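Local coordinates for protein valine-pyruvate aminotransferase (Salmonella typhimurium, PDB 3G7Q) that catalyses the pyridoxal 5'-phosphate-dependent transfer of an amino group from L-valine to pyruvate, probably giving 3-methyl-2-oxobutanoate and L-alanine, at residues 79-84 against 101-106; 155-160 against 169-174; 182-187 against 214-219; 193-198 against 332-337; 352-357 against 369-374. All blocks are in the same frame, centred on the assembly; numbering follows the deposited sequence.

Interaction 1 of 5, residues 79-84 against 101-106; sequences ALLNAL and IALTNG
Leu-81 and Ile-101 carry the tightest part of this helix-on-strand packing, their side chains running past each other in opposite directions. The CD2 methyl of Leu-81 lies 3.5 Å from CG2 of Ile-101. The same methyl also rests against the branch point of the second inward-facing strand residue, with Leu-81 CD2 3.7 Å from Leu-103 CG. Leu-81 starts this course at its first torsion, CG beside the backbone N and opposite the carbonyl carbon (chi1 -63°). The other branch of Ile-101 probes the helix backbone: its CD1 comes 3.6 Å from Leu-81 O and 3.8 Å from Leu-84 CB. Here a helix packs on an edge strand of a sheet. Helix 77-92 crosses strand 101-104 at 128° with their axes 9.0 Å apart, and that strand is one of the two outermost of the seven-stranded mixed sheet, in the 1-7-6-5-4-2-3 order of the fold type I large domain. One residue earlier on the helix, Leu-80 takes the other common leucine shape, CG anti to the backbone N (chi1 180°), which sends CD2 to within 3.8 Å of Leu-103 CD1. Leu-84 contributes a looser touch, its CD1 4.2 Å from Leu-103 CD2. Ile-260 of the adjacent strand packs on Leu-84, Ile-101 and Leu-103, while Met-290 of helix 285-295 lies against Leu-80 and Leu-84.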
# COMPACT_ATOMS: atom_id res chain seq x y z
N ALA A 79 9.09 1.29 -16.38
CA ALA A 79 8.71 1.98 -17.61
C ALA A 79 8.06 3.33 -17.26
O ALA A 79 8.26 4.33 -17.96
CB ALA A 79 7.76 1.13 -18.44
N LEU A 80 7.28 3.35 -16.18
CA LEU A 80 6.60 4.57 -15.75
C LEU A 80 7.57 5.62 -15.21
O LEU A 80 7.40 6.81 -15.48
CB LEU A 80 5.53 4.27 -14.70
CG LEU A 80 4.76 5.48 -14.17
CD1 LEU A 80 4.06 6.22 -15.31
CD2 LEU A 80 3.77 5.08 -13.10
N LEU A 81 8.57 5.20 -14.43
CA LEU A 81 9.58 6.16 -13.96
C LEU A 81 10.21 6.88 -15.15
O LEU A 81 10.40 8.11 -15.10
CB LEU A 81 10.65 5.51 -13.09
CG LEU A 81 10.23 4.86 -11.77
CD1 LEU A 81 11.48 4.41 -11.01
CD2 LEU A 81 9.37 5.75 -10.89
N ASN A 82 10.53 6.14 -16.20
CA ASN A 82 11.10 6.70 -17.43
C ASN A 82 10.12 7.63 -18.14
O ASN A 82 10.50 8.70 -18.61
CB ASN A 82 11.53 5.61 -18.42
CG ASN A 82 12.71 4.79 -17.94
OD1 ASN A 82 13.33 5.09 -16.92
ND2 ASN A 82 13.03 3.73 -18.69
N ALA A 83 8.86 7.20 -18.24
CA ALA A 83 7.81 7.97 -18.91
C ALA A 83 7.51 9.28 -18.20
O ALA A 83 7.38 10.34 -18.84
CB ALA A 83 6.53 7.13 -19.04
N LEU A 84 7.38 9.22 -16.89
CA LEU A 84 7.14 10.42 -16.08
C LEU A 84 8.33 11.39 -16.15
O LEU A 84 8.13 12.60 -16.20
CB LEU A 84 6.89 10.05 -14.63
CG LEU A 84 5.54 9.48 -14.24
CD1 LEU A 84 5.57 8.89 -12.80
CD2 LEU A 84 4.47 10.54 -14.35
N ILE A 101 12.41 9.87 -8.99
CA ILE A 101 11.00 9.49 -8.87
C ILE A 101 10.81 8.16 -8.12
O ILE A 101 11.55 7.19 -8.35
CB ILE A 101 10.36 9.35 -10.25
CG1 ILE A 101 10.66 10.59 -11.12
CG2 ILE A 101 8.87 9.13 -10.12
CD1 ILE A 101 9.96 10.58 -12.49
N ALA A 102 9.84 8.14 -7.20
CA ALA A 102 9.46 6.92 -6.46
C ALA A 102 7.95 6.79 -6.55
O ALA A 102 7.22 7.79 -6.60
CB ALA A 102 9.92 7.01 -5.01
N LEU A 103 7.44 5.56 -6.61
CA LEU A 103 6.02 5.32 -6.67
C LEU A 103 5.56 4.71 -5.36
O LEU A 103 6.32 3.99 -4.71
CB LEU A 103 5.69 4.36 -7.81
CG LEU A 103 6.20 4.74 -9.20
CD1 LEU A 103 5.80 3.67 -10.20
CD2 LEU A 103 5.66 6.11 -9.59
N THR A 104 4.32 5.01 -4.95
CA THR A 104 3.75 4.48 -3.72
C THR A 104 2.31 4.08 -4.03
O THR A 104 1.84 4.29 -5.13
CB THR A 104 3.72 5.54 -2.60
OG1 THR A 104 2.80 6.58 -2.98
CG2 THR A 104 5.13 6.14 -2.32
N ASN A 105 1.64 3.58 -2.99
CA ASN A 105 0.25 3.16 -3.02
C ASN A 105 -0.73 4.32 -3.06
O ASN A 105 -1.93 4.13 -3.24
CB ASN A 105 -0.03 2.33 -1.75
CG ASN A 105 -1.24 1.43 -1.88
OD1 ASN A 105 -2.13 1.45 -1.03
ND2 ASN A 105 -1.27 0.65 -2.94
N GLY A 106 -0.22 5.54 -2.85
CA GLY A 106 -1.03 6.75 -2.84
C GLY A 106 -0.42 7.87 -2.03
O GLY A 106 0.66 7.72 -1.44

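Interaction 2 of 5, residues 155-160 against 169-174; sequences RPNIEL and HVDFEH
His-169 faces strand 157-161 across the last rung of an antiparallel hairpin, and its side chain can be followed outward atom by atom. At the root, it and Asn-157 form a hydrogen-bonded pair, Asn-157 N giving to His-169 O at 2.8 Å and His-169 N giving back to Asn-157 O at 2.9 Å. From there CB lies on the same face as Asn-157 CB, 4.3 Å away. CG stands beside the backbone N (chi1 -71°), and the ring extends along the strand toward Glu-159. CD2 borders the aliphatic part of that residue, 3.6 Å from Glu-159 CB, which sits at the ring edge. NE2, at the tip, donates to Glu-159 OE1 over 2.7 Å, a nearly straight bond (167°) that leaves in the imidazole plane but arrives above the carboxylate plane. On the remaining nitrogen, ND1 is hydrogen-bonded to Glu-201 OE2 of helix 199-211, an oxygen also reached by Val-170 N. Beyond the hairpin the chains part: the Asn-157 amide lies across Asp-171, with OD1 3.6 Å from Asp-171 CB, and a water accepts from Asp-171 N and donates to Arg-155 O. Asp-171 OD2 in turn accepts a hydrogen bond from His-174 ND1 at 2.7 Å. A carboxylate at each nitrogen of His-169 would favour a protonated imidazole, consistent with a charged link between hairpin and helix.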
# COMPACT_ATOMS: atom_id res chain seq x y z
N ARG A 155 -1.21 29.42 12.49
CA ARG A 155 -2.47 30.09 12.22
C ARG A 155 -2.32 30.99 11.00
O ARG A 155 -1.42 31.83 10.97
CB ARG A 155 -2.88 30.96 13.41
CG ARG A 155 -4.24 31.60 13.21
CD ARG A 155 -4.64 32.61 14.26
NE ARG A 155 -4.83 32.00 15.58
CZ ARG A 155 -5.32 32.64 16.64
NH1 ARG A 155 -5.75 33.89 16.56
NH2 ARG A 155 -5.43 31.99 17.79
N PRO A 156 -3.20 30.87 10.00
CA PRO A 156 -3.07 31.74 8.86
C PRO A 156 -3.70 33.13 9.06
O PRO A 156 -4.55 33.32 9.96
CB PRO A 156 -3.87 30.97 7.80
CG PRO A 156 -5.00 30.41 8.58
CD PRO A 156 -4.34 29.95 9.87
N ASN A 157 -3.29 34.09 8.25
CA ASN A 157 -4.00 35.36 8.19
C ASN A 157 -5.21 35.13 7.29
O ASN A 157 -5.20 34.20 6.47
CB ASN A 157 -3.14 36.46 7.58
CG ASN A 157 -2.04 36.95 8.51
OD1 ASN A 157 -2.18 36.88 9.72
ND2 ASN A 157 -0.97 37.48 7.93
N ILE A 158 -6.22 35.98 7.40
CA ILE A 158 -7.43 35.89 6.58
C ILE A 158 -7.61 37.17 5.78
O ILE A 158 -7.56 38.25 6.33
CB ILE A 158 -8.65 35.68 7.45
CG1 ILE A 158 -8.56 34.32 8.15
CG2 ILE A 158 -9.96 35.80 6.62
CD1 ILE A 158 -9.66 34.09 9.20
N GLU A 159 -7.79 37.03 4.47
CA GLU A 159 -8.08 38.16 3.58
C GLU A 159 -9.53 38.02 3.15
O GLU A 159 -9.89 37.00 2.57
CB GLU A 159 -7.21 38.07 2.35
CG GLU A 159 -7.53 39.12 1.28
CD GLU A 159 -6.73 38.97 -0.01
OE1 GLU A 159 -6.24 37.86 -0.34
OE2 GLU A 159 -6.65 39.99 -0.73
N LEU A 160 -10.38 39.00 3.47
CA LEU A 160 -11.79 38.95 3.00
C LEU A 160 -11.82 39.37 1.54
O LEU A 160 -11.08 40.28 1.14
CB LEU A 160 -12.68 39.84 3.85
CG LEU A 160 -12.78 39.45 5.34
CD1 LEU A 160 -13.57 40.49 6.14
CD2 LEU A 160 -13.38 38.04 5.49
N HIS A 169 -3.80 33.15 4.18
CA HIS A 169 -2.42 33.52 3.84
C HIS A 169 -1.44 33.10 4.92
O HIS A 169 -1.78 33.08 6.09
CB HIS A 169 -2.31 35.03 3.65
CG HIS A 169 -2.97 35.52 2.40
ND1 HIS A 169 -2.37 35.41 1.16
CD2 HIS A 169 -4.18 36.08 2.19
CE1 HIS A 169 -3.18 35.92 0.25
NE2 HIS A 169 -4.29 36.33 0.85
N VAL A 170 -0.21 32.83 4.52
CA VAL A 170 0.87 32.52 5.46
C VAL A 170 1.18 33.77 6.27
O VAL A 170 1.39 34.85 5.71
CB VAL A 170 2.16 32.08 4.75
CG1 VAL A 170 3.30 31.82 5.78
CG2 VAL A 170 1.95 30.84 3.84
N ASP A 171 1.19 33.65 7.59
CA ASP A 171 1.57 34.76 8.48
C ASP A 171 3.07 34.65 8.74
O ASP A 171 3.50 34.01 9.71
CB ASP A 171 0.74 34.70 9.76
CG ASP A 171 1.14 35.74 10.77
OD1 ASP A 171 1.98 36.60 10.47
OD2 ASP A 171 0.59 35.68 11.91
N PHE A 172 3.87 35.27 7.88
CA PHE A 172 5.32 35.13 8.00
C PHE A 172 5.90 35.78 9.26
O PHE A 172 6.90 35.31 9.78
CB PHE A 172 6.04 35.65 6.74
CG PHE A 172 5.90 34.74 5.56
CD1 PHE A 172 6.69 33.61 5.46
CD2 PHE A 172 4.96 35.00 4.57
CE1 PHE A 172 6.57 32.75 4.38
CE2 PHE A 172 4.83 34.14 3.50
CZ PHE A 172 5.64 33.02 3.41
N GLU A 173 5.23 36.82 9.75
CA GLU A 173 5.69 37.55 10.94
C GLU A 173 5.75 36.66 12.16
O GLU A 173 6.62 36.84 13.01
CB GLU A 173 4.80 38.77 11.24
CG GLU A 173 4.99 39.96 10.30
CD GLU A 173 4.60 39.67 8.84
OE1 GLU A 173 3.66 38.85 8.59
OE2 GLU A 173 5.24 40.28 7.95
N HIS A 174 4.84 35.69 12.25
CA HIS A 174 4.78 34.78 13.39
C HIS A 174 5.12 33.35 13.04
O HIS A 174 4.88 32.44 13.84
CB HIS A 174 3.39 34.84 14.02
CG HIS A 174 3.00 36.22 14.41
ND1 HIS A 174 2.06 36.95 13.73
CD2 HIS A 174 3.47 37.04 15.39
CE1 HIS A 174 1.95 38.15 14.27
NE2 HIS A 174 2.80 38.23 15.28
O HOH W 1 0.70 31.14 8.82
O HOH W 2 -1.12 33.96 12.41

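Interaction 3 of 5, residues 182-187 against 214-219; sequences GMICVS and IPLVID
Ile-184 and Val-186 on one strand grip residues 215-219 on the other through four backbone hydrogen bonds, in the alternating pattern of a parallel ladder. Ile-184 N donates to Pro-215 O at 3.1 Å, and Ile-184 O accepts from Val-217 N at 2.8 Å, so that this pair of bonds brackets Leu-216. Two residues on, Val-186 N reaches Val-217 O at 2.9 Å while Val-186 O receives Asp-219 N, also at 2.9 Å, bracketing Ile-218. Weaker CA-H...O contacts fill the gaps, as between Ile-218 CA and Val-186 O at 3.3 Å. Apolar packing divides by sheet face. On one, Ile-184 puts CG2 3.8 Å from Leu-216 CD1 and CG1 3.7 Å from Ile-214 CD1, and Val-186 runs alongside Ile-218; helix 199-211, the connection of this beta-alpha-beta crossover, covers that face. Beside the other, selenomethionine Met-183 bends at its selenium (chi3 -89°) and lays CE 3.6 Å from Val-217 CG2, where helix 107-118 supplies Phe-111 and Phe-115. Polar side chains gather at the C-terminal end: Ser-187 OG is hydrogen-bonded to Glu-137 and Thr-190, and Asp-219 OD1 accepts from Ala-221 N. The chemistry thus shifts from hydrocarbon to polar toward the C-terminal ends of the strands, consistent with the edge at which fold type I enzymes hold their cofactor.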
# COMPACT_ATOMS: atom_id res chain seq x y z
N GLY A 182 11.57 19.54 11.09
CA GLY A 182 12.16 18.54 10.21
C GLY A 182 11.80 18.73 8.74
O GLY A 182 12.56 18.35 7.86
N MSE A 183 10.63 19.31 8.48
CA MSE A 183 10.16 19.56 7.13
C MSE A 183 9.01 20.54 7.15
O MSE A 183 8.32 20.68 8.16
CB MSE A 183 9.72 18.27 6.43
CG MSE A 183 8.81 17.36 7.22
SE MSE A 183 8.16 15.83 6.13
CE MSE A 183 6.79 16.54 5.50
N ILE A 184 8.81 21.19 6.00
CA ILE A 184 7.75 22.16 5.81
C ILE A 184 6.81 21.52 4.79
O ILE A 184 7.27 21.07 3.74
CB ILE A 184 8.29 23.48 5.28
CG1 ILE A 184 9.34 24.05 6.25
CG2 ILE A 184 7.14 24.46 5.04
CD1 ILE A 184 9.97 25.41 5.84
N CYS A 185 5.52 21.49 5.10
CA CYS A 185 4.57 20.79 4.24
C CYS A 185 3.38 21.65 3.84
O CYS A 185 2.72 22.23 4.70
CB CYS A 185 4.08 19.56 4.98
SG CYS A 185 3.11 18.46 3.96
N VAL A 186 3.11 21.73 2.54
CA VAL A 186 1.98 22.49 2.00
C VAL A 186 1.36 21.65 0.88
O VAL A 186 1.95 20.70 0.40
CB VAL A 186 2.38 23.86 1.44
CG1 VAL A 186 2.94 24.76 2.50
CG2 VAL A 186 3.38 23.71 0.29
N SER A 187 0.13 21.98 0.51
CA SER A 187 -0.53 21.33 -0.64
C SER A 187 -0.87 22.48 -1.58
O SER A 187 -0.94 23.64 -1.14
CB SER A 187 -1.76 20.54 -0.22
OG SER A 187 -2.67 21.39 0.49
N ILE A 214 16.09 22.05 5.32
CA ILE A 214 15.01 21.08 5.46
C ILE A 214 14.20 21.11 4.18
O ILE A 214 14.16 22.15 3.51
CB ILE A 214 14.12 21.36 6.68
CG1 ILE A 214 13.50 22.76 6.61
CG2 ILE A 214 14.93 21.18 7.98
CD1 ILE A 214 12.60 23.06 7.76
N PRO A 215 13.56 19.98 3.83
CA PRO A 215 12.79 19.96 2.59
C PRO A 215 11.48 20.72 2.63
O PRO A 215 10.86 20.85 3.70
CB PRO A 215 12.44 18.47 2.41
CG PRO A 215 12.49 17.90 3.80
CD PRO A 215 13.55 18.68 4.53
N LEU A 216 11.06 21.19 1.46
CA LEU A 216 9.74 21.78 1.29
C LEU A 216 8.94 20.74 0.55
O LEU A 216 9.26 20.41 -0.58
CB LEU A 216 9.78 23.06 0.47
CG LEU A 216 8.44 23.69 0.10
CD1 LEU A 216 7.58 23.95 1.35
CD2 LEU A 216 8.67 24.99 -0.75
N VAL A 217 7.90 20.21 1.19
CA VAL A 217 7.09 19.15 0.64
C VAL A 217 5.81 19.77 0.11
O VAL A 217 5.14 20.50 0.84
CB VAL A 217 6.78 18.07 1.71
CG1 VAL A 217 6.01 16.92 1.10
CG2 VAL A 217 8.09 17.55 2.35
N ILE A 218 5.50 19.52 -1.16
CA ILE A 218 4.30 20.06 -1.82
C ILE A 218 3.41 18.93 -2.34
O ILE A 218 3.82 18.14 -3.18
CB ILE A 218 4.64 21.00 -3.00
CG1 ILE A 218 5.64 22.08 -2.56
CG2 ILE A 218 3.34 21.62 -3.55
CD1 ILE A 218 6.20 22.98 -3.71
N ASP A 219 2.21 18.84 -1.79
CA ASP A 219 1.25 17.87 -2.23
C ASP A 219 0.50 18.46 -3.44
O ASP A 219 -0.26 19.42 -3.29
CB ASP A 219 0.28 17.52 -1.13
CG ASP A 219 -0.62 16.36 -1.50
OD1 ASP A 219 -0.58 15.92 -2.67
OD2 ASP A 219 -1.33 15.87 -0.61

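Interaction 4 of 5, residues 193-198 against 332-337; sequences TGNVIT and LIHKPE
The backbones of Gly-194 and Pro-336 approach to 4.9 Å between CA atoms, the touching parts run 40° apart, and Glu-337 N donates to Gly-194 O at 2.9 Å. Around this bond the side chains interlock. His-334 swings its ring toward the loop, CG anti to the backbone N (chi1 -166°), and Thr-193 CB sits almost straight above the ring centre, a CH-pi contact at 4.0 Å. Asn-195 meets the same ring at its edge: OD1 lies 3.2 Å from His-334 CE1, with the amide and imidazole planes 75° apart. The ring's rotation is fixed by ND1, which donates to Lys-335 O at 3.0 Å, and by NE2, which is hydrogen-bonded to Tyr-168 N. Thr-193 and Gly-194 end the Asn-Pro-Thr-Gly sequence familiar from class I aminotransferases; here Thr-193 OG1 accepts from Asn-195 N in an ST turn, and Gly-194 adopts a positive phi. Opposite it, Pro-336 centres an inverse gamma turn that brings Glu-337 round to the loop. Glu-337 OE1 then receives Val-196 N at 2.9 Å, from above the carboxylate plane, while Val-196 CG2 packs 3.5 Å from Glu-337 CB. The charge has a second partner in Lys-167 NZ, which forms a salt bridge with OE1 and is also hydrogen-bonded to Asn-195 OD1 and Val-196 O. A water joins Thr-193 O to His-334 O, donating to both.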
# COMPACT_ATOMS: atom_id res chain seq x y z
N THR A 193 -9.60 23.53 1.68
CA THR A 193 -10.04 24.89 1.34
C THR A 193 -10.17 25.25 -0.11
O THR A 193 -10.87 26.21 -0.46
CB THR A 193 -9.02 25.87 1.93
OG1 THR A 193 -7.71 25.53 1.46
CG2 THR A 193 -9.01 25.81 3.47
N GLY A 194 -9.48 24.52 -0.97
CA GLY A 194 -9.34 24.89 -2.36
C GLY A 194 -8.33 26.03 -2.51
O GLY A 194 -8.22 26.64 -3.59
N ASN A 195 -7.60 26.36 -1.44
CA ASN A 195 -6.63 27.43 -1.53
C ASN A 195 -5.46 27.10 -2.44
O ASN A 195 -5.01 25.95 -2.49
CB ASN A 195 -6.05 27.74 -0.16
CG ASN A 195 -5.21 29.01 -0.16
OD1 ASN A 195 -5.63 30.05 -0.69
ND2 ASN A 195 -4.00 28.93 0.42
N VAL A 196 -4.96 28.12 -3.12
CA VAL A 196 -3.74 28.00 -3.90
C VAL A 196 -2.73 29.00 -3.33
O VAL A 196 -2.85 30.22 -3.53
CB VAL A 196 -3.99 28.19 -5.41
CG1 VAL A 196 -2.66 28.37 -6.17
CG2 VAL A 196 -4.76 26.98 -5.94
N ILE A 197 -1.80 28.50 -2.54
CA ILE A 197 -0.77 29.35 -1.99
C ILE A 197 -0.12 30.18 -3.12
O ILE A 197 0.15 29.66 -4.20
CB ILE A 197 0.24 28.46 -1.20
CG1 ILE A 197 1.30 29.31 -0.53
CG2 ILE A 197 0.84 27.35 -2.13
CD1 ILE A 197 2.28 28.49 0.29
N THR A 198 0.11 31.47 -2.88
CA THR A 198 0.58 32.39 -3.92
C THR A 198 2.03 32.10 -4.32
O THR A 198 2.80 31.49 -3.56
CB THR A 198 0.45 33.86 -3.54
OG1 THR A 198 1.44 34.22 -2.55
CG2 THR A 198 -0.99 34.19 -3.05
N LEU A 332 -19.40 32.49 4.64
CA LEU A 332 -18.26 32.93 3.84
C LEU A 332 -17.66 31.66 3.22
O LEU A 332 -17.55 30.63 3.88
CB LEU A 332 -17.24 33.70 4.65
CG LEU A 332 -17.75 35.01 5.26
CD1 LEU A 332 -16.72 35.67 6.18
CD2 LEU A 332 -18.17 35.99 4.16
N ILE A 333 -17.27 31.75 1.96
CA ILE A 333 -16.78 30.61 1.21
C ILE A 333 -15.33 30.86 0.86
O ILE A 333 -14.99 31.89 0.28
CB ILE A 333 -17.61 30.44 -0.08
CG1 ILE A 333 -19.11 30.23 0.25
CG2 ILE A 333 -17.09 29.25 -0.91
CD1 ILE A 333 -20.04 30.25 -1.01
N HIS A 334 -14.43 29.93 1.18
CA HIS A 334 -13.03 30.15 0.79
C HIS A 334 -13.00 30.23 -0.73
O HIS A 334 -13.68 29.46 -1.41
CB HIS A 334 -12.10 29.04 1.25
CG HIS A 334 -10.65 29.41 1.15
ND1 HIS A 334 -9.98 29.44 -0.05
CD2 HIS A 334 -9.76 29.80 2.10
CE1 HIS A 334 -8.72 29.82 0.16
NE2 HIS A 334 -8.56 30.06 1.45
N LYS A 335 -12.25 31.18 -1.27
CA LYS A 335 -12.12 31.27 -2.74
C LYS A 335 -11.74 29.90 -3.31
O LYS A 335 -10.78 29.31 -2.89
CB LYS A 335 -11.09 32.33 -3.12
CG LYS A 335 -11.04 32.50 -4.62
CD LYS A 335 -10.01 33.53 -4.99
CE LYS A 335 -10.14 33.83 -6.48
NZ LYS A 335 -9.17 34.89 -6.85
N PRO A 336 -12.54 29.37 -4.22
CA PRO A 336 -12.28 28.03 -4.73
C PRO A 336 -11.23 28.07 -5.84
O PRO A 336 -11.56 28.22 -7.01
CB PRO A 336 -13.66 27.58 -5.24
CG PRO A 336 -14.28 28.73 -5.64
CD PRO A 336 -13.81 29.90 -4.77
N GLU A 337 -9.96 27.96 -5.46
CA GLU A 337 -8.87 28.09 -6.44
C GLU A 337 -8.44 26.76 -7.07
O GLU A 337 -7.70 26.75 -8.07
CB GLU A 337 -7.68 28.83 -5.81
CG GLU A 337 -8.03 30.26 -5.40
CD GLU A 337 -6.85 31.01 -4.87
OE1 GLU A 337 -6.28 30.60 -3.85
OE2 GLU A 337 -6.49 32.03 -5.49
O HOH W 3 -13.85 26.80 -0.76
O HOH W 4 -3.84 32.25 -5.31

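Interaction 5 of 5, residues 352-357 against 369-374; sequences TTELLY and PGHYFF. With EDO (1,2-ethanediol), chain F.
Tyr-357 and Pro-369 cross at a slant, the aromatic CD2 lying 3.7 Å from CD of the proline ring. The tyrosine reaches this position with CG anti to its own backbone N (chi1 169°), and one ring face takes a 1,2-ethanediol, probably from the crystallisation liquor, whose C2 lies 3.4 Å from Tyr-357 CE1. Tyr-372 meets that diol differently, at the ring edge: its OH shares a 2.7 Å hydrogen bond with O1 of the diol. Glu-354 folds back at chi2 (78°), which carries the carboxylate over to His-371, with OE2 3.1 Å from His-371 CB and the carboxylate steeply inclined, 78°, to the imidazole. Polar contact across the gap goes through a water that donates to Glu-354 OE2 at 2.7 Å and Thr-353 OG1 at 2.8 Å and accepts from His-371 N at 2.9 Å. OE1 of Glu-354 has His-385 as partner, and His-371 stacks on that same histidine. The contact thus sets the first turn of helix 353-362, N-capped by Thr-352, against the turn leaving strand 368-369. Leu-20 of helix 17-25 packs on both tyrosines and the proline, and strand 387-391 lies alongside, Cys-387 O receiving Thr-353 OG1.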
# COMPACT_ATOMS: atom_id res chain seq x y z
N THR A 352 -20.94 25.61 17.79
CA THR A 352 -19.79 25.04 17.05
C THR A 352 -20.25 24.20 15.87
O THR A 352 -21.38 23.71 15.82
CB THR A 352 -18.95 24.14 17.94
OG1 THR A 352 -19.71 22.97 18.27
CG2 THR A 352 -18.50 24.86 19.21
N THR A 353 -19.35 23.97 14.91
CA THR A 353 -19.70 23.13 13.79
C THR A 353 -19.66 21.65 14.17
O THR A 353 -20.15 20.80 13.42
CB THR A 353 -18.88 23.46 12.52
OG1 THR A 353 -17.50 23.49 12.83
CG2 THR A 353 -19.29 24.84 11.96
N GLU A 354 -19.08 21.32 15.34
CA GLU A 354 -19.25 19.96 15.87
C GLU A 354 -20.75 19.76 16.19
O GLU A 354 -21.34 18.71 15.88
CB GLU A 354 -18.41 19.73 17.12
CG GLU A 354 -16.89 19.58 16.84
CD GLU A 354 -16.11 20.86 16.57
OE1 GLU A 354 -16.54 22.00 16.86
OE2 GLU A 354 -15.02 20.72 16.01
N LEU A 355 -21.36 20.74 16.82
CA LEU A 355 -22.79 20.64 17.14
C LEU A 355 -23.64 20.70 15.87
O LEU A 355 -24.56 19.91 15.69
CB LEU A 355 -23.23 21.69 18.15
CG LEU A 355 -24.70 21.63 18.56
CD1 LEU A 355 -25.15 20.22 19.07
CD2 LEU A 355 -24.97 22.69 19.64
N LEU A 356 -23.33 21.64 15.00
CA LEU A 356 -24.02 21.73 13.71
C LEU A 356 -23.95 20.39 12.97
O LEU A 356 -24.96 19.92 12.44
CB LEU A 356 -23.42 22.82 12.86
CG LEU A 356 -24.25 23.20 11.61
CD1 LEU A 356 -25.66 23.74 11.97
CD2 LEU A 356 -23.46 24.20 10.74
N TYR A 357 -22.78 19.76 12.97
CA TYR A 357 -22.62 18.45 12.34
C TYR A 357 -23.63 17.42 12.85
O TYR A 357 -24.18 16.64 12.08
CB TYR A 357 -21.19 17.92 12.60
CG TYR A 357 -21.00 16.46 12.23
CD1 TYR A 357 -21.25 15.43 13.13
CD2 TYR A 357 -20.53 16.11 10.97
CE1 TYR A 357 -21.07 14.10 12.77
CE2 TYR A 357 -20.37 14.78 10.60
CZ TYR A 357 -20.62 13.79 11.51
OH TYR A 357 -20.43 12.49 11.12
N PRO A 369 -16.66 18.55 10.01
CA PRO A 369 -16.34 19.68 10.87
C PRO A 369 -14.91 20.17 10.64
O PRO A 369 -13.98 19.37 10.53
CB PRO A 369 -16.49 19.11 12.29
CG PRO A 369 -17.35 17.96 12.12
CD PRO A 369 -17.07 17.37 10.80
N GLY A 370 -14.74 21.48 10.56
CA GLY A 370 -13.45 22.08 10.25
C GLY A 370 -12.34 21.92 11.25
O GLY A 370 -11.16 21.91 10.89
N HIS A 371 -12.68 21.73 12.52
CA HIS A 371 -11.65 21.71 13.55
C HIS A 371 -10.63 20.63 13.35
O HIS A 371 -9.48 20.78 13.74
CB HIS A 371 -12.29 21.56 14.93
CG HIS A 371 -11.31 21.52 16.06
ND1 HIS A 371 -10.50 22.59 16.39
CD2 HIS A 371 -11.05 20.55 16.97
CE1 HIS A 371 -9.76 22.26 17.43
NE2 HIS A 371 -10.08 21.04 17.81
N TYR A 372 -11.04 19.56 12.68
CA TYR A 372 -10.18 18.44 12.47
C TYR A 372 -9.02 18.68 11.51
O TYR A 372 -8.08 17.90 11.49
CB TYR A 372 -11.04 17.23 12.07
CG TYR A 372 -12.12 16.91 13.11
CD1 TYR A 372 -11.79 16.74 14.46
CD2 TYR A 372 -13.44 16.75 12.74
CE1 TYR A 372 -12.77 16.45 15.41
CE2 TYR A 372 -14.43 16.46 13.68
CZ TYR A 372 -14.09 16.31 15.02
OH TYR A 372 -15.08 16.01 15.96
N PHE A 373 -9.05 19.79 10.75
CA PHE A 373 -7.99 20.13 9.81
C PHE A 373 -6.91 21.08 10.35
O PHE A 373 -6.14 21.63 9.57
CB PHE A 373 -8.60 20.73 8.54
CG PHE A 373 -9.56 19.81 7.84
CD1 PHE A 373 -10.91 19.82 8.16
CD2 PHE A 373 -9.12 18.93 6.86
CE1 PHE A 373 -11.81 18.96 7.50
CE2 PHE A 373 -10.01 18.08 6.21
CZ PHE A 373 -11.36 18.10 6.54
N PHE A 374 -6.90 21.32 11.66
CA PHE A 374 -5.96 22.23 12.29
C PHE A 374 -5.18 21.60 13.45
O PHE A 374 -5.03 22.21 14.49
CB PHE A 374 -6.69 23.42 12.89
CG PHE A 374 -7.38 24.30 11.91
CD1 PHE A 374 -8.71 24.08 11.59
CD2 PHE A 374 -6.74 25.40 11.39
CE1 PHE A 374 -9.35 24.91 10.72
CE2 PHE A 374 -7.39 26.24 10.52
CZ PHE A 374 -8.71 26.00 10.18
C1 EDO F . -17.58 14.75 14.19
O1 EDO F . -17.65 15.75 15.22
C2 EDO F . -18.30 13.47 14.63
O2 EDO F . -17.66 12.88 15.77
O HOH W 5 -15.26 22.11 13.70

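How the interactions relate
The five contacts follow the two sheets of the subunit. Interactions 1 and 3 belong to the seven-stranded sheet, one at its outer strand and the other well inside it, with centres about 20 Å apart. Interactions 2 and 4 share the six-stranded sheet and touch, Leu-160 packing on Leu-332 and Val-170 on Ile-197. Interaction 5 lies where the chain leaves the other outermost strand of that sheet, 368-369, its centre about 18 Å from that of interaction 4. Most contacts are in series along the chain, but 3 and 4 alternate: residues 193-198 lie in the crossover between strands 181-187 and 216-219, yet pair with residues 332-337. The two also touch, Ser-187 against Ile-197, so the crossover loop of one sheet is joined to a strand of the other.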